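Local coordinates for spherulin-4 (Aspergillus clavatus, PDB 5C5G), which is a glycoside hydrolase with a (beta/alpha) barrel fold, probably acting on galactosaminogalactan, the polymer whose biosynthesis requires its Aspergillus fumigatus counterpart, at residues A[77-82]-A[116-121]; A[112-117]-A[148-153]. One frame throughout, in Å; residues are numbered along the deposited sequence.

From the N terminus, the chain runs along strand 71-78 into the loop at 79-82, turns back through helix 86-103 and returns as strand 112-116; interaction 1 closes this excursion where 77-82 meets 116-121. Interaction 2 takes up the chain at 112-117, overlapping the end of interaction 1: from there the chain passes through helix 124-139 and returns as strand 148-152, closed by 112-117 against 148-153. The contacts share Asp116 and Glu117, and the loops they close overlap over 112-121, neither nested in the other. Together they join three consecutive parallel strands of the eight-stranded barrel, with Val77 N and Phe114 O 2.8 Å apart where the contacts touch.

Interaction 1: A[77-82]-A[116-121]; sequences VATTYA and DETPQQ
Tyr81 lays its ring over the CB of Glu117 where two loops leave the C-terminal ends of neighbouring parallel strands, 71-78 and 112-116, in the (beta/alpha) barrel. Backbone ladder geometry persists for one last rung: Asp116 N donates to Val77 O and Thr79 N to Asp116 O, on either side of the parallel bridge between Ala78 and Asp116. Beyond it, side chains carry much of the contact. Glu117 CB sits 3.9 Å from the centroid of the Tyr81 ring and 12° off its normal, a CH-pi contact centred on one face. The two side chains cross at about a right angle, and the ring edge instead has Pro119 CA near its plane. At the backbone of the same pair, Tyr81 N makes a weak bond to Glu117 O.

Glu117 is extended beyond CG, with CG opposite the carbonyl carbon. This leads the carboxylate away from the ring to lie alongside Thr80, pointing the same way. There OE1 accepts Thr80 N at 3.0 Å, approached from its anti side and 34° out of the carboxylate plane. A water also donates to this oxygen and pairs with Thr80 OG1, so two donors grip OE1 and the bridge ties both side chains together. On the other flank, Ala82 CB meets Pro119 CG, and helix 124-139 packs on both through Ile126.

Asp116, which binds N-acetyl-D-galactosamine, takes little part through its carboxylate: its OD2 is hydrogen-bonded to Tyr76, another residue of that site. The loop pairing thus borders the sugar pocket. Thr79 has OG1 tucked over its own backbone, flanked by N and C (chi1 76°), placing that hydroxyl 3.0 Å from Glu117 O and 3.1 Å from Asp116 O.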
loop_
_atom_site.group_PDB
_atom_site.type_symbol
_atom_site.label_atom_id
_atom_site.label_comp_id
_atom_site.label_asym_id
_atom_site.label_seq_id
_atom_site.Cartn_x
_atom_site.Cartn_y
_atom_site.Cartn_z
ATOM N N VAL A 77 0.293 7.419 7.200
ATOM C CA VAL A 77 0.848 8.111 8.362
ATOM C C VAL A 77 2.365 8.034 8.297
ATOM O O VAL A 77 2.932 6.938 8.180
ATOM C CB VAL A 77 0.356 7.489 9.686
ATOM C CG1 VAL A 77 1.008 8.189 10.887
ATOM C CG2 VAL A 77 -1.161 7.575 9.791
ATOM N N ALA A 78 3.037 9.174 8.380
ATOM C CA ALA A 78 4.491 9.195 8.355
ATOM C C ALA A 78 5.085 8.888 9.725
ATOM O O ALA A 78 4.540 9.320 10.745
ATOM C CB ALA A 78 4.981 10.559 7.891
ATOM N N THR A 79 6.215 8.174 9.763
ATOM C CA THR A 79 6.918 7.938 11.024
ATOM C C THR A 79 8.329 8.504 11.059
ATOM O O THR A 79 8.963 8.455 12.095
ATOM C CB THR A 79 6.992 6.447 11.402
ATOM O OG1 THR A 79 7.976 5.785 10.592
ATOM C CG2 THR A 79 5.660 5.758 11.252
ATOM N N THR A 80 8.827 9.009 9.929
ATOM C CA THR A 80 10.181 9.577 9.871
ATOM C C THR A 80 11.228 8.643 10.484
ATOM O O THR A 80 12.031 9.044 11.329
ATOM C CB THR A 80 10.260 10.965 10.558
ATOM O OG1 THR A 80 9.040 11.676 10.334
ATOM C CG2 THR A 80 11.437 11.772 9.990
ATOM N N TYR A 81 11.217 7.389 10.049
ATOM C CA TYR A 81 12.195 6.404 10.511
ATOM C C TYR A 81 12.121 6.236 12.022
ATOM O O TYR A 81 13.118 6.032 12.691
ATOM C CB TYR A 81 13.594 6.756 9.991
ATOM C CG TYR A 81 13.544 6.920 8.497
ATOM C CD1 TYR A 81 13.418 5.811 7.660
ATOM C CD2 TYR A 81 13.532 8.188 7.918
ATOM C CE1 TYR A 81 13.326 5.958 6.283
ATOM C CE2 TYR A 81 13.438 8.340 6.544
ATOM C CZ TYR A 81 13.341 7.230 5.736
ATOM O OH TYR A 81 13.251 7.383 4.371
ATOM N N ALA A 82 10.888 6.279 12.526
ATOM C CA ALA A 82 10.588 6.088 13.944
ATOM C C ALA A 82 11.130 7.199 14.824
ATOM O O ALA A 82 11.182 7.054 16.045
ATOM C CB ALA A 82 11.062 4.708 14.433
ATOM N N ASP A 116 4.533 5.091 6.698
ATOM C CA ASP A 116 5.644 5.359 5.798
ATOM C C ASP A 116 6.929 5.594 6.570
ATOM O O ASP A 116 6.926 6.023 7.728
ATOM C CB ASP A 116 5.328 6.547 4.897
ATOM C CG ASP A 116 6.120 6.541 3.607
ATOM O OD1 ASP A 116 6.708 5.495 3.232
ATOM O OD2 ASP A 116 6.176 7.592 2.955
ATOM N N GLU A 117 8.023 5.267 5.910
ATOM C CA GLU A 117 9.373 5.523 6.404
ATOM C C GLU A 117 9.669 4.788 7.689
ATOM O O GLU A 117 10.251 5.342 8.612
ATOM C CB GLU A 117 9.601 7.020 6.644
ATOM C CG GLU A 117 9.207 7.916 5.494
ATOM C CD GLU A 117 8.997 9.375 5.919
ATOM O OE1 GLU A 117 8.430 9.642 7.017
ATOM O OE2 GLU A 117 9.396 10.256 5.136
ATOM N N THR A 118 9.297 3.532 7.780
ATOM C CA THR A 118 9.702 2.757 8.942
ATOM C C THR A 118 11.189 2.395 8.778
ATOM O O THR A 118 11.704 2.312 7.668
ATOM C CB THR A 118 8.841 1.507 9.099
ATOM O OG1 THR A 118 8.884 0.751 7.885
ATOM C CG2 THR A 118 7.404 1.890 9.425
ATOM N N PRO A 119 11.913 2.214 9.887
ATOM C CA PRO A 119 13.354 1.975 9.798
ATOM C C PRO A 119 13.711 0.567 9.364
ATOM O O PRO A 119 12.907 -0.354 9.537
ATOM C CB PRO A 119 13.853 2.240 11.221
ATOM C CG PRO A 119 12.677 2.226 12.062
ATOM C CD PRO A 119 11.454 2.429 11.266
ATOM N N GLN A 120 14.883 0.432 8.773
ATOM C CA GLN A 120 15.431 -0.870 8.417
ATOM C C GLN A 120 16.207 -1.487 9.545
ATOM O O GLN A 120 16.204 -2.702 9.705
ATOM C CB GLN A 120 16.407 -0.741 7.256
ATOM C CG GLN A 120 15.792 -0.586 5.896
ATOM C CD GLN A 120 16.871 -0.395 4.858
ATOM O OE1 GLN A 120 17.319 0.727 4.628
ATOM N NE2 GLN A 120 17.340 -1.492 4.268
ATOM N N GLN A 121 16.946 -0.677 10.288
ATOM C CA GLN A 121 17.880 -1.208 11.258
ATOM C C GLN A 121 17.157 -1.698 12.505
ATOM O O GLN A 121 16.271 -1.034 13.019
ATOM C CB GLN A 121 18.919 -0.142 11.640
ATOM C CG GLN A 121 19.571 0.549 10.440
ATOM C CD GLN A 121 20.704 1.492 10.823
ATOM O OE1 GLN A 121 21.109 1.561 11.985
ATOM N NE2 GLN A 121 21.220 2.228 9.839
HETATM O O HOH W 1 8.602 12.403 7.716
#

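Interaction 2: A[112-117]-A[148-153]; sequences GIFFDE and YVVHNP
Phe114 and Val150 pack side chain to side chain between adjacent parallel strands of the barrel, 112-116 and 148-152, whose axes run 4.7 Å apart and 8° from parallel. Four good backbone bonds hold the ladder, among them Phe115 N to Val150 O at 2.8 Å, with an N-H...O angle of 172°; a weak fifth, Glu117 N to Asn152 O, follows at its end. Phe114 swings CG opposite its backbone N (chi1 174°), which brings the ring across to strand 148-152: CD1 reaches Val150 CG1 at 3.6 Å and CZ reaches Asn152 CB at 3.5 Å, both obliquely to the ring.

The sheet's other face carries Ile113, Phe115, Val149 and His151. Phe115 turns CG the other way, opposite its carbonyl carbon. Its ring edge meets Val149 CG1, while CD2 lies 4.0 Å from His151 CD2, at the imidazole edge. Ile113 CG2 sits over one face of the Phe115 ring, and Val137 of helix 124-139 packs against both residues.

At the C-terminal end Asn152 lies alongside Asp116, the amide and carboxylate planes nearly parallel. Asn152 ND2 makes a weak bond to Asp116 OD1 at 2.9 Å and a further hydrogen bond to Glu172 OE1. Bonded to two acids that bind N-acetyl-D-galactosamine, this amide probably helps to fix their relative placement.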
loop_
_atom_site.group_PDB
_atom_site.type_symbol
_atom_site.label_atom_id
_atom_site.label_comp_id
_atom_site.label_asym_id
_atom_site.label_seq_id
_atom_site.Cartn_x
_atom_site.Cartn_y
_atom_site.Cartn_z
ATOM N N GLY A 112 -7.411 0.548 8.120
ATOM C CA GLY A 112 -6.082 0.345 8.634
ATOM C C GLY A 112 -5.206 1.520 8.293
ATOM O O GLY A 112 -5.671 2.546 7.795
ATOM N N ILE A 113 -3.920 1.359 8.580
ATOM C CA ILE A 113 -2.934 2.411 8.467
ATOM C C ILE A 113 -1.709 1.902 7.729
ATOM O O ILE A 113 -1.234 0.776 7.953
ATOM C CB ILE A 113 -2.510 2.921 9.865
ATOM C CG1 ILE A 113 -3.721 3.506 10.622
ATOM C CG2 ILE A 113 -1.390 3.932 9.776
ATOM C CD1 ILE A 113 -4.349 4.754 10.025
ATOM N N PHE A 114 -1.209 2.770 6.853
ATOM C CA PHE A 114 0.046 2.591 6.125
ATOM C C PHE A 114 1.073 3.522 6.752
ATOM O O PHE A 114 0.941 4.740 6.644
ATOM C CB PHE A 114 -0.186 2.961 4.660
ATOM C CG PHE A 114 1.048 2.969 3.805
ATOM C CD1 PHE A 114 1.514 1.813 3.223
ATOM C CD2 PHE A 114 1.727 4.156 3.544
ATOM C CE1 PHE A 114 2.635 1.829 2.395
ATOM C CE2 PHE A 114 2.840 4.173 2.712
ATOM C CZ PHE A 114 3.289 3.019 2.142
ATOM N N PHE A 115 2.069 2.957 7.430
ATOM C CA PHE A 115 3.120 3.724 8.102
ATOM C C PHE A 115 4.295 3.875 7.161
ATOM O O PHE A 115 4.996 2.900 6.855
ATOM C CB PHE A 115 3.564 3.023 9.372
ATOM C CG PHE A 115 2.527 3.019 10.462
ATOM C CD1 PHE A 115 2.232 4.200 11.146
ATOM C CD2 PHE A 115 1.872 1.862 10.827
ATOM C CE1 PHE A 115 1.294 4.221 12.165
ATOM C CE2 PHE A 115 0.919 1.871 11.849
ATOM C CZ PHE A 115 0.635 3.058 12.526
ATOM N N ASP A 116 4.533 5.091 6.698
ATOM C CA ASP A 116 5.644 5.359 5.798
ATOM C C ASP A 116 6.929 5.594 6.570
ATOM O O ASP A 116 6.926 6.023 7.728
ATOM C CB ASP A 116 5.328 6.547 4.897
ATOM C CG ASP A 116 6.120 6.541 3.607
ATOM O OD1 ASP A 116 6.708 5.495 3.232
ATOM O OD2 ASP A 116 6.176 7.592 2.955
ATOM N N GLU A 117 8.023 5.267 5.910
ATOM C CA GLU A 117 9.373 5.523 6.404
ATOM C C GLU A 117 9.669 4.788 7.689
ATOM O O GLU A 117 10.251 5.342 8.612
ATOM C CB GLU A 117 9.601 7.020 6.644
ATOM C CG GLU A 117 9.207 7.916 5.494
ATOM C CD GLU A 117 8.997 9.375 5.919
ATOM O OE1 GLU A 117 8.430 9.642 7.017
ATOM O OE2 GLU A 117 9.396 10.256 5.136
ATOM N N TYR A 148 -5.890 -3.106 9.644
ATOM C CA TYR A 148 -4.700 -3.529 8.911
ATOM C C TYR A 148 -3.528 -2.602 9.205
ATOM O O TYR A 148 -3.707 -1.397 9.395
ATOM C CB TYR A 148 -5.030 -3.451 7.430
ATOM C CG TYR A 148 -4.403 -4.431 6.474
ATOM C CD1 TYR A 148 -4.706 -5.787 6.530
ATOM C CD2 TYR A 148 -3.585 -3.981 5.443
ATOM C CE1 TYR A 148 -4.156 -6.673 5.614
ATOM C CE2 TYR A 148 -3.039 -4.855 4.518
ATOM C CZ TYR A 148 -3.327 -6.195 4.608
ATOM O OH TYR A 148 -2.781 -7.056 3.683
ATOM N N VAL A 149 -2.325 -3.160 9.217
ATOM C CA VAL A 149 -1.096 -2.401 9.410
ATOM C C VAL A 149 -0.120 -2.738 8.295
ATOM O O VAL A 149 0.232 -3.907 8.094
ATOM C CB VAL A 149 -0.436 -2.746 10.750
ATOM C CG1 VAL A 149 0.936 -2.078 10.878
ATOM C CG2 VAL A 149 -1.326 -2.311 11.901
ATOM N N VAL A 150 0.318 -1.710 7.574
ATOM C CA VAL A 150 1.368 -1.871 6.568
ATOM C C VAL A 150 2.519 -0.953 6.926
ATOM O O VAL A 150 2.293 0.174 7.368
ATOM C CB VAL A 150 0.849 -1.577 5.139
ATOM C CG1 VAL A 150 1.962 -1.646 4.086
ATOM C CG2 VAL A 150 -0.256 -2.550 4.771
ATOM N N HIS A 151 3.742 -1.450 6.762
ATOM C CA HIS A 151 4.946 -0.658 6.941
ATOM C C HIS A 151 5.619 -0.440 5.611
ATOM O O HIS A 151 5.663 -1.357 4.787
ATOM C CB HIS A 151 5.941 -1.410 7.823
ATOM C CG HIS A 151 5.535 -1.504 9.250
ATOM N ND1 HIS A 151 6.249 -2.234 10.169
ATOM C CD2 HIS A 151 4.498 -0.950 9.920
ATOM C CE1 HIS A 151 5.668 -2.123 11.353
ATOM N NE2 HIS A 151 4.604 -1.355 11.228
ATOM N N ASN A 152 6.202 0.732 5.416
ATOM C CA ASN A 152 7.039 0.992 4.245
ATOM C C ASN A 152 8.447 1.458 4.600
ATOM O O ASN A 152 8.727 2.652 4.647
ATOM C CB ASN A 152 6.428 2.015 3.312
ATOM C CG ASN A 152 7.241 2.160 2.040
ATOM O OD1 ASN A 152 8.066 1.298 1.708
ATOM N ND2 ASN A 152 7.066 3.275 1.343
ATOM N N PRO A 153 9.354 0.500 4.800
ATOM C CA PRO A 153 10.759 0.862 4.955
ATOM C C PRO A 153 11.405 1.164 3.616
ATOM O O PRO A 153 12.512 1.700 3.598
ATOM C CB PRO A 153 11.378 -0.396 5.582
ATOM C CG PRO A 153 10.478 -1.509 5.152
ATOM C CD PRO A 153 9.100 -0.918 5.105
#